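Local coordinates for adhesion G-protein coupled receptor G6 (Danio rerio, PDB 6V55) that probably acts in cell adhesion and in signalling for myelination as the calcium-binding extracellular region of an adhesion G-protein coupled receptor, at residues A[42-47]-A[111-116]; A[340-345]-A[406-411]; A[350-355]-A[398-403]. One frame throughout, in Å; residues are numbered along the deposited sequence.

Interaction 1. Residues A[42-47]-A[111-116]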
loop_
_atom_site.group_PDB
_atom_site.type_symbol
_atom_site.label_atom_id
_atom_site.label_comp_id
_atom_site.label_asym_id
_atom_site.label_seq_id
_atom_site.Cartn_x
_atom_site.Cartn_y
_atom_site.Cartn_z
ATOM N N ILE A 42 -4.070 15.334 12.430
ATOM C CA ILE A 42 -4.415 14.454 11.320
ATOM C C ILE A 42 -3.127 14.097 10.576
ATOM O O ILE A 42 -2.074 14.688 10.802
ATOM C CB ILE A 42 -5.459 15.074 10.366
ATOM C CG1 ILE A 42 -4.913 16.327 9.679
ATOM C CG2 ILE A 42 -6.738 15.391 11.094
ATOM C CD1 ILE A 42 -5.710 16.721 8.445
ATOM N N VAL A 43 -3.212 13.108 9.691
ATOM C CA VAL A 43 -2.047 12.630 8.950
ATOM C C VAL A 43 -2.193 13.033 7.485
ATOM O O VAL A 43 -3.233 12.781 6.860
ATOM C CB VAL A 43 -1.874 11.106 9.087
ATOM C CG1 VAL A 43 -0.649 10.649 8.324
ATOM C CG2 VAL A 43 -1.785 10.693 10.557
ATOM N N GLN A 44 -1.157 13.665 6.943
ATOM C CA GLN A 44 -1.081 13.993 5.528
ATOM C C GLN A 44 0.036 13.186 4.885
ATOM O O GLN A 44 1.192 13.276 5.317
ATOM C CB GLN A 44 -0.804 15.474 5.349
ATOM C CG GLN A 44 -0.947 15.911 3.940
ATOM C CD GLN A 44 -0.437 17.308 3.724
ATOM O OE1 GLN A 44 0.654 17.671 4.178
ATOM N NE2 GLN A 44 -1.253 18.125 3.072
ATOM N N ILE A 45 -0.288 12.405 3.855
ATOM C CA ILE A 45 0.741 11.705 3.107
ATOM C C ILE A 45 0.945 12.417 1.782
ATOM O O ILE A 45 0.095 13.163 1.299
ATOM C CB ILE A 45 0.446 10.209 2.871
ATOM C CG1 ILE A 45 -0.710 10.025 1.883
ATOM C CG2 ILE A 45 0.197 9.477 4.180
ATOM C CD1 ILE A 45 -0.919 8.580 1.465
ATOM N N THR A 46 2.109 12.186 1.191
ATOM C CA THR A 46 2.447 12.709 -0.125
ATOM C C THR A 46 3.263 11.629 -0.815
ATOM O O THR A 46 4.241 11.127 -0.249
ATOM C CB THR A 46 3.231 14.034 -0.022
ATOM O OG1 THR A 46 2.336 15.111 0.323
ATOM C CG2 THR A 46 3.954 14.370 -1.337
ATOM N N PHE A 47 2.831 11.230 -2.000
ATOM C CA PHE A 47 3.613 10.315 -2.815
ATOM C C PHE A 47 4.719 11.114 -3.486
ATOM O O PHE A 47 4.446 11.976 -4.316
ATOM C CB PHE A 47 2.731 9.644 -3.857
ATOM C CG PHE A 47 1.710 8.681 -3.290
ATOM C CD1 PHE A 47 1.964 7.317 -3.292
ATOM C CD2 PHE A 47 0.496 9.135 -2.783
ATOM C CE1 PHE A 47 1.042 6.421 -2.793
ATOM C CE2 PHE A 47 -0.430 8.258 -2.261
ATOM C CZ PHE A 47 -0.157 6.895 -2.271
ATOM N N LYS A 111 3.378 13.147 7.489
ATOM C CA LYS A 111 3.487 14.408 8.207
ATOM C C LYS A 111 2.302 14.510 9.158
ATOM O O LYS A 111 1.160 14.277 8.743
ATOM C CB LYS A 111 3.494 15.570 7.208
ATOM C CG LYS A 111 4.159 16.845 7.655
ATOM C CD LYS A 111 3.503 18.045 6.964
ATOM C CE LYS A 111 4.520 18.957 6.271
ATOM N NZ LYS A 111 3.803 20.023 5.515
ATOM N N GLN A 112 2.573 14.814 10.431
ATOM C CA GLN A 112 1.526 15.098 11.411
ATOM C C GLN A 112 1.126 16.571 11.306
ATOM O O GLN A 112 1.957 17.468 11.504
ATOM C CB GLN A 112 1.995 14.777 12.826
ATOM C CG GLN A 112 2.226 13.311 13.088
ATOM C CD GLN A 112 2.345 13.000 14.579
ATOM O OE1 GLN A 112 2.144 13.879 15.424
ATOM N NE2 GLN A 112 2.654 11.739 14.907
ATOM N N VAL A 113 -0.142 16.813 10.986
ATOM C CA VAL A 113 -0.674 18.148 10.758
ATOM C C VAL A 113 -1.765 18.390 11.789
ATOM O O VAL A 113 -2.659 17.548 11.954
ATOM C CB VAL A 113 -1.221 18.303 9.324
ATOM C CG1 VAL A 113 -1.967 19.645 9.146
ATOM C CG2 VAL A 113 -0.094 18.170 8.304
ATOM N N ALA A 114 -1.670 19.514 12.503
ATOM C CA ALA A 114 -2.723 19.891 13.437
ATOM C C ALA A 114 -3.970 20.298 12.673
ATOM O O ALA A 114 -3.880 20.887 11.591
ATOM C CB ALA A 114 -2.244 21.022 14.346
ATOM N N VAL A 115 -5.133 19.906 13.207
ATOM C CA VAL A 115 -6.398 20.426 12.705
ATOM C C VAL A 115 -6.398 21.938 12.932
ATOM O O VAL A 115 -5.899 22.425 13.961
ATOM C CB VAL A 115 -7.577 19.694 13.383
ATOM C CG1 VAL A 115 -7.396 19.629 14.874
ATOM C CG2 VAL A 115 -8.930 20.329 13.073
ATOM N N THR A 116 -6.814 22.686 11.901
ATOM C CA THR A 116 -6.905 24.140 11.937
ATOM C C THR A 116 -7.816 24.628 13.075
ATOM O O THR A 116 -8.717 23.920 13.561
ATOM C CB THR A 116 -7.443 24.695 10.608
ATOM O OG1 THR A 116 -8.801 24.268 10.413
ATOM C CG2 THR A 116 -6.627 24.229 9.436
#
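Ile42 and Val113 face each other as a hydrogen-bonded antiparallel pair and exchange two backbone bonds: Ile42 N donates to Val113 O at 2.7 Å, and Val113 N returns a bond to Ile42 O at 2.9 Å. Val43 with Gln112 forms the next, non-hydrogen-bonded pair, and Gln44 with Lys111 is again hydrogen-bonded, Gln44 N reaching Lys111 O at 3.0 Å. All three bonds are close to straight. The local strand directions nevertheless differ by 134°, far from a flat antiparallel arrangement. Ile45, Thr46 and Phe47 run on past Lys111 alongside the preceding part of strand 105-114, where Thr46 bonds to Ser109.

The side chains of Ile42, Gln44, Lys111 and Val113 share one face. Ile42 CG1 stands between the backbone N and the carbonyl carbon (chi1 64°), which brings it to 3.4 Å from Val113 O and 4.2 Å from Val113 CB. Diagonally across, Val113 CG2 rests against Gln44 CB at 4.1 Å. Gln44 and Lys111 run side by side and point the same way, with Gln44 OE1 alongside Lys111 CD at 4.0 Å. This is a loose contact of the Gln44 amide oxygen with the aliphatic part of the lysine, and Gln44 also touches an N-acetylglucosamine of a glycan carried by the protein. On the other face, Val43 and Gln112 contribute little across the pair.

The two segments belong to the central strands, 41-51 and 105-114, of a four-stranded antiparallel sheet in the CUB domain region. Strand 83-85 borders 41-51, and Val43 is backbone-bonded to Ser86, just past that strand, while Gln112 bonds to Ser12 near strand 13-17. Beneath the sheet, Val43 and Ile45 pack on Met91 of strand 90-96, which belongs to the second sheet of the CUB sandwich.

Interaction 2. Residues A[340-345]-A[406-411]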
loop_
_atom_site.group_PDB
_atom_site.type_symbol
_atom_site.label_atom_id
_atom_site.label_comp_id
_atom_site.label_asym_id
_atom_site.label_seq_id
_atom_site.Cartn_x
_atom_site.Cartn_y
_atom_site.Cartn_z
ATOM N N PRO A 340 -20.490 -2.470 -3.250
ATOM C CA PRO A 340 -21.762 -3.191 -3.363
ATOM C C PRO A 340 -22.954 -2.247 -3.388
ATOM O O PRO A 340 -22.911 -1.123 -2.886
ATOM C CB PRO A 340 -21.790 -4.057 -2.101
ATOM C CG PRO A 340 -21.054 -3.233 -1.109
ATOM C CD PRO A 340 -19.966 -2.519 -1.872
ATOM N N GLU A 341 -24.038 -2.736 -4.000
ATOM C CA GLU A 341 -25.279 -1.964 -4.066
ATOM C C GLU A 341 -25.937 -1.823 -2.704
ATOM O O GLU A 341 -26.550 -0.798 -2.428
ATOM C CB GLU A 341 -26.294 -2.617 -5.003
ATOM C CG GLU A 341 -25.756 -3.123 -6.307
ATOM C CD GLU A 341 -26.760 -2.935 -7.427
ATOM O OE1 GLU A 341 -26.447 -2.174 -8.370
ATOM O OE2 GLU A 341 -27.860 -3.535 -7.358
ATOM N N ASP A 342 -25.851 -2.840 -1.855
ATOM C CA ASP A 342 -26.549 -2.838 -0.583
ATOM C C ASP A 342 -25.574 -3.068 0.565
ATOM O O ASP A 342 -24.612 -3.836 0.430
ATOM C CB ASP A 342 -27.633 -3.912 -0.562
ATOM C CG ASP A 342 -28.740 -3.660 -1.585
ATOM O OD1 ASP A 342 -29.428 -4.632 -1.961
ATOM O OD2 ASP A 342 -28.926 -2.501 -2.024
ATOM N N ILE A 343 -25.837 -2.404 1.698
ATOM C CA ILE A 343 -25.099 -2.604 2.948
ATOM C C ILE A 343 -25.972 -3.416 3.900
ATOM O O ILE A 343 -27.144 -3.076 4.120
ATOM C CB ILE A 343 -24.700 -1.257 3.575
ATOM C CG1 ILE A 343 -23.763 -0.498 2.632
ATOM C CG2 ILE A 343 -24.132 -1.424 4.999
ATOM C CD1 ILE A 343 -22.293 -0.877 2.782
ATOM N N PHE A 344 -25.406 -4.478 4.476
ATOM C CA PHE A 344 -26.160 -5.444 5.257
ATOM C C PHE A 344 -25.814 -5.367 6.741
ATOM O O PHE A 344 -24.655 -5.170 7.107
ATOM C CB PHE A 344 -25.876 -6.828 4.737
ATOM C CG PHE A 344 -26.415 -7.078 3.367
ATOM C CD1 PHE A 344 -25.642 -6.820 2.231
ATOM C CD2 PHE A 344 -27.700 -7.582 3.210
ATOM C CE1 PHE A 344 -26.142 -7.083 0.958
ATOM C CE2 PHE A 344 -28.217 -7.841 1.947
ATOM C CZ PHE A 344 -27.431 -7.599 0.817
ATOM N N TYR A 345 -26.826 -5.530 7.594
ATOM C CA TYR A 345 -26.689 -5.496 9.044
ATOM C C TYR A 345 -27.386 -6.711 9.642
ATOM O O TYR A 345 -28.445 -7.114 9.158
ATOM C CB TYR A 345 -27.324 -4.241 9.627
ATOM C CG TYR A 345 -26.717 -2.925 9.191
ATOM C CD1 TYR A 345 -25.709 -2.321 9.947
ATOM C CD2 TYR A 345 -27.174 -2.265 8.049
ATOM C CE1 TYR A 345 -25.166 -1.109 9.575
ATOM C CE2 TYR A 345 -26.628 -1.049 7.659
ATOM C CZ TYR A 345 -25.621 -0.475 8.427
ATOM O OH TYR A 345 -25.069 0.747 8.062
ATOM N N LEU A 406 -32.041 -9.818 9.524
ATOM C CA LEU A 406 -31.170 -9.214 8.516
ATOM C C LEU A 406 -31.811 -7.933 8.006
ATOM O O LEU A 406 -32.835 -7.982 7.319
ATOM C CB LEU A 406 -30.936 -10.176 7.353
ATOM C CG LEU A 406 -29.957 -9.740 6.252
ATOM C CD1 LEU A 406 -28.561 -9.706 6.806
ATOM C CD2 LEU A 406 -30.031 -10.673 5.071
ATOM N N LEU A 407 -31.210 -6.793 8.327
ATOM C CA LEU A 407 -31.606 -5.509 7.760
ATOM C C LEU A 407 -30.691 -5.200 6.588
ATOM O O LEU A 407 -29.481 -5.424 6.674
ATOM C CB LEU A 407 -31.516 -4.386 8.794
ATOM C CG LEU A 407 -31.837 -4.776 10.237
ATOM C CD1 LEU A 407 -31.402 -3.708 11.232
ATOM C CD2 LEU A 407 -33.308 -5.049 10.381
ATOM N N VAL A 408 -31.266 -4.683 5.495
ATOM C CA VAL A 408 -30.515 -4.357 4.281
ATOM C C VAL A 408 -30.742 -2.885 3.938
ATOM O O VAL A 408 -31.886 -2.414 3.905
ATOM C CB VAL A 408 -30.886 -5.297 3.105
ATOM C CG1 VAL A 408 -32.365 -5.468 2.965
ATOM C CG2 VAL A 408 -30.333 -4.812 1.780
ATOM N N TYR A 409 -29.642 -2.151 3.736
ATOM C CA TYR A 409 -29.661 -0.735 3.362
ATOM C C TYR A 409 -29.603 -0.638 1.841
ATOM O O TYR A 409 -28.580 -0.961 1.239
ATOM C CB TYR A 409 -28.468 -0.034 4.008
ATOM C CG TYR A 409 -28.536 1.468 4.171
ATOM C CD1 TYR A 409 -29.595 2.216 3.677
ATOM C CD2 TYR A 409 -27.504 2.136 4.840
ATOM C CE1 TYR A 409 -29.618 3.600 3.831
ATOM C CE2 TYR A 409 -27.514 3.514 4.996
ATOM C CZ TYR A 409 -28.572 4.243 4.499
ATOM O OH TYR A 409 -28.575 5.618 4.672
ATOM N N LYS A 410 -30.690 -0.183 1.221
ATOM C CA LYS A 410 -30.786 -0.138 -0.237
ATOM C C LYS A 410 -30.103 1.120 -0.753
ATOM O O LYS A 410 -30.589 2.227 -0.502
ATOM C CB LYS A 410 -32.245 -0.149 -0.686
ATOM C CG LYS A 410 -32.855 -1.499 -0.929
ATOM C CD LYS A 410 -32.259 -2.198 -2.160
ATOM C CE LYS A 410 -32.644 -3.717 -2.147
ATOM N NZ LYS A 410 -32.033 -4.593 -3.217
ATOM N N ASN A 411 -28.961 0.945 -1.435
ATOM C CA ASN A 411 -28.321 1.923 -2.332
ATOM C C ASN A 411 -27.879 3.192 -1.597
ATOM O O ASN A 411 -28.381 4.293 -1.842
ATOM C CB ASN A 411 -29.219 2.251 -3.531
ATOM C CG ASN A 411 -29.608 1.017 -4.315
ATOM O OD1 ASN A 411 -30.086 0.016 -3.757
ATOM N ND2 ASN A 411 -29.361 1.063 -5.619
#
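The pairing of 340-345 with 406-411 is an antiparallel strand contact in the SEA domain, between two inner strands of its five-stranded sheet, with a salt bridge at the exposed end and apolar side chains further in. Ile343 and Tyr409 form one hydrogen-bonded pair, in which Tyr409 N reaches Ile343 O at 2.7 Å; Tyr345 and Leu407 form the other, with Tyr345 N to Leu407 O at 2.8 Å.

Phe344, Val408 and Asp342 share a face. Val408 CG2 sits between the other two: it lies anti to the backbone N, which sets it 3.7 Å from Phe344 CE2 and, on the flank nearer the strand end, 3.7 Å from Asp342 CB. Phe344 and Val408 run alongside each other, and Leu406 CD1 meets the same ring at CD2. Beyond Val408, the Lys410 chain bends at its second torsion (chi2 -69°) and brings NZ back to Asp342 OD1 at 2.9 Å, on the syn side and 16° out of the carboxylate plane. On the way, CD and CE of the lysine pass obliquely along the oxygen end of the carboxylate.

On the opposite face, Tyr409 CB is close to both Ile343 CB, at 4.0 Å, and the edge of the Tyr345 ring, where CE2 is the nearest atom at 4.2 Å.

Strand 380-392 continues the sheet beside 399-410, with Val408 backbone-bonded to Tyr381, and strand 436-445 flanks 342-353. Helix 419-427 packs over the face of Tyr345 and Leu407, where both side chains touch Ile422.

Interaction 3. Residues A[350-355]-A[398-403]. Unlike the reference sequence in segment 398-403: Ile402 (reference Thr).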
loop_
_atom_site.group_PDB
_atom_site.type_symbol
_atom_site.label_atom_id
_atom_site.label_comp_id
_atom_site.label_asym_id
_atom_site.label_seq_id
_atom_site.Cartn_x
_atom_site.Cartn_y
_atom_site.Cartn_z
ATOM N N VAL A 350 -34.782 -8.717 21.253
ATOM C CA VAL A 350 -35.386 -9.359 22.417
ATOM C C VAL A 350 -36.734 -8.685 22.643
ATOM O O VAL A 350 -36.793 -7.491 22.949
ATOM C CB VAL A 350 -34.491 -9.243 23.654
ATOM C CG1 VAL A 350 -35.229 -9.753 24.865
ATOM C CG2 VAL A 350 -33.205 -10.010 23.428
ATOM N N VAL A 351 -37.821 -9.426 22.444
ATOM C CA VAL A 351 -39.162 -8.864 22.525
ATOM C C VAL A 351 -39.945 -9.596 23.616
ATOM O O VAL A 351 -39.611 -10.721 23.997
ATOM C CB VAL A 351 -39.903 -8.923 21.164
ATOM C CG1 VAL A 351 -39.084 -8.260 20.061
ATOM C CG2 VAL A 351 -40.229 -10.337 20.773
ATOM N N THR A 352 -40.980 -8.936 24.148
ATOM C CA THR A 352 -41.900 -9.571 25.099
ATOM C C THR A 352 -43.311 -9.584 24.520
ATOM O O THR A 352 -43.896 -8.529 24.278
ATOM C CB THR A 352 -41.899 -8.881 26.468
ATOM O OG1 THR A 352 -40.659 -9.138 27.114
ATOM C CG2 THR A 352 -42.972 -9.438 27.346
ATOM N N ASP A 353 -43.846 -10.778 24.302
ATOM C CA ASP A 353 -45.181 -10.971 23.765
ATOM C C ASP A 353 -46.098 -11.295 24.928
ATOM O O ASP A 353 -45.875 -12.288 25.625
ATOM C CB ASP A 353 -45.187 -12.119 22.752
ATOM C CG ASP A 353 -46.373 -12.064 21.790
ATOM O OD1 ASP A 353 -46.250 -12.597 20.669
ATOM O OD2 ASP A 353 -47.433 -11.502 22.139
ATOM N N GLU A 354 -47.139 -10.489 25.120
ATOM C CA GLU A 354 -48.122 -10.814 26.146
ATOM C C GLU A 354 -49.330 -11.547 25.592
ATOM O O GLU A 354 -50.156 -12.033 26.374
ATOM C CB GLU A 354 -48.560 -9.555 26.872
ATOM C CG GLU A 354 -47.649 -9.246 28.030
ATOM C CD GLU A 354 -47.863 -7.860 28.571
ATOM O OE1 GLU A 354 -48.027 -7.734 29.812
ATOM O OE2 GLU A 354 -47.857 -6.906 27.753
ATOM N N GLN A 355 -49.416 -11.669 24.264
ATOM C CA GLN A 355 -50.478 -12.393 23.580
ATOM C C GLN A 355 -49.879 -13.500 22.726
ATOM O O GLN A 355 -50.071 -13.518 21.500
ATOM C CB GLN A 355 -51.290 -11.423 22.724
ATOM C CG GLN A 355 -52.004 -10.367 23.537
ATOM C CD GLN A 355 -52.327 -9.152 22.714
ATOM O OE1 GLN A 355 -52.395 -9.233 21.483
ATOM N NE2 GLN A 355 -52.517 -8.006 23.381
ATOM N N THR A 398 -47.275 -15.072 28.648
ATOM C CA THR A 398 -46.262 -14.062 28.341
ATOM C C THR A 398 -44.927 -14.744 28.079
ATOM O O THR A 398 -44.356 -15.370 28.981
ATOM C CB THR A 398 -46.105 -13.023 29.449
ATOM O OG1 THR A 398 -47.284 -12.213 29.519
ATOM C CG2 THR A 398 -44.916 -12.101 29.109
ATOM N N THR A 399 -44.444 -14.621 26.841
ATOM C CA THR A 399 -43.124 -15.091 26.449
ATOM C C THR A 399 -42.173 -13.934 26.182
ATOM O O THR A 399 -42.570 -12.878 25.678
ATOM C CB THR A 399 -43.153 -15.932 25.182
ATOM O OG1 THR A 399 -43.859 -15.209 24.157
ATOM C CG2 THR A 399 -43.839 -17.187 25.455
ATOM N N ARG A 400 -40.902 -14.188 26.489
ATOM C CA ARG A 400 -39.767 -13.448 25.969
ATOM C C ARG A 400 -39.245 -14.210 24.767
ATOM O O ARG A 400 -38.917 -15.395 24.880
ATOM C CB ARG A 400 -38.668 -13.316 27.012
ATOM C CG ARG A 400 -37.478 -12.533 26.484
ATOM C CD ARG A 400 -36.318 -12.452 27.492
ATOM N NE ARG A 400 -36.748 -12.431 28.894
ATOM C CZ ARG A 400 -37.211 -11.353 29.536
ATOM N NH1 ARG A 400 -37.333 -10.187 28.906
ATOM N NH2 ARG A 400 -37.574 -11.445 30.814
ATOM N N GLN A 401 -39.165 -13.539 23.625
ATOM C CA GLN A 401 -38.807 -14.168 22.361
ATOM C C GLN A 401 -37.562 -13.480 21.823
ATOM O O GLN A 401 -37.462 -12.254 21.893
ATOM C CB GLN A 401 -39.969 -14.070 21.359
ATOM C CG GLN A 401 -41.275 -14.731 21.828
ATOM C CD GLN A 401 -42.393 -14.616 20.803
ATOM O OE1 GLN A 401 -42.144 -14.310 19.638
ATOM N NE2 GLN A 401 -43.630 -14.857 21.230
ATOM N N ILE A 402 -36.602 -14.256 21.318
ATOM C CA ILE A 402 -35.367 -13.708 20.775
ATOM C C ILE A 402 -35.342 -14.021 19.289
ATOM O O ILE A 402 -35.446 -15.189 18.891
ATOM C CB ILE A 402 -34.118 -14.247 21.490
ATOM C CG1 ILE A 402 -34.205 -13.933 22.980
ATOM C CG2 ILE A 402 -32.881 -13.593 20.926
ATOM C CD1 ILE A 402 -32.969 -14.252 23.790
ATOM N N TYR A 403 -35.200 -12.968 18.474
ATOM C CA TYR A 403 -35.241 -13.024 17.021
ATOM C C TYR A 403 -33.896 -12.617 16.445
ATOM O O TYR A 403 -33.203 -11.755 16.996
ATOM C CB TYR A 403 -36.323 -12.090 16.460
ATOM C CG TYR A 403 -37.722 -12.621 16.619
ATOM C CD1 TYR A 403 -38.341 -13.310 15.581
ATOM C CD2 TYR A 403 -38.414 -12.456 17.808
ATOM C CE1 TYR A 403 -39.620 -13.815 15.716
ATOM C CE2 TYR A 403 -39.696 -12.946 17.956
ATOM C CZ TYR A 403 -40.292 -13.628 16.907
ATOM O OH TYR A 403 -41.563 -14.136 17.052
HETATM O O HOH W 1 -49.953 -12.477 29.070
#
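The amide of Gln401 lies against Asp353 across the pair, NE2 3.5 Å from Asp353 CB with the amide and carboxylate planes 44° apart, and is held there by an unusual chain of side-chain hydrogen bonds along its own strand. Tyr403 OH donates to Gln401 OE1 at 2.7 Å, and Gln401 NE2 donates to Thr399 OG1 at 3.0 Å, nearly in the amide plane, so both ends of the amide are held and its rotation is fixed; Thr399 OG1 is also hydrogen-bonded to Thr356 OG1. With an alanine here in place of the glutamine, the two hydroxyls would probably lose their bridge, leaving Thr399 OG1 to Thr356 and Tyr403 OH to its weak bond with Thr362, and a gap would open beside Asp353.

Asp353 OD2 accepts from Gln355 N at 2.9 Å, an Asx turn at the strand end, and forms a salt bridge with Arg359. Nearby, a water joins Glu354 O to Thr398 OG1.

Antiparallel pairing carries the backbone, Val351 N to Gln401 O and Gln401 N to Val351 O, each 2.9 Å. Val351 CG2 packs on Tyr403 CE2 at 3.9 Å. On the reverse face Val350 CG1 crosses the aliphatic part of Arg400, meeting CD at 3.9 Å, while its CG2 lies beside CG1 of Ile402, a residue that differs from the reference sequence. The Arg400 guanidinium forms a salt bridge with Asp439, which also bonds to Thr352 OG1.

Helix 361-374 covers the Val351 and Tyr403 face through Ile365; strands 436-445 and 380-392 flank the pair within the sheet.

Interactions 2 and 3 join the same two strands, 342-353 and 399-410, at opposite ends of one SEA-domain pairing, their centres about 27 Å apart; along the chain, interaction 3 is nested within the loop that interaction 2 closes. Interaction 1 precedes both, in the CUB region, about 33 Å from interaction 2 between centres. It is a surface contact with a short register and mostly backbone bonding, whereas the other two are partly buried and bury more area. Their chemistry differs too: interaction 2 combines aromatic and aliphatic packing with a salt bridge directly between its strands, while interaction 3 relies on polar side chains whose charged ends find partners beyond the pair.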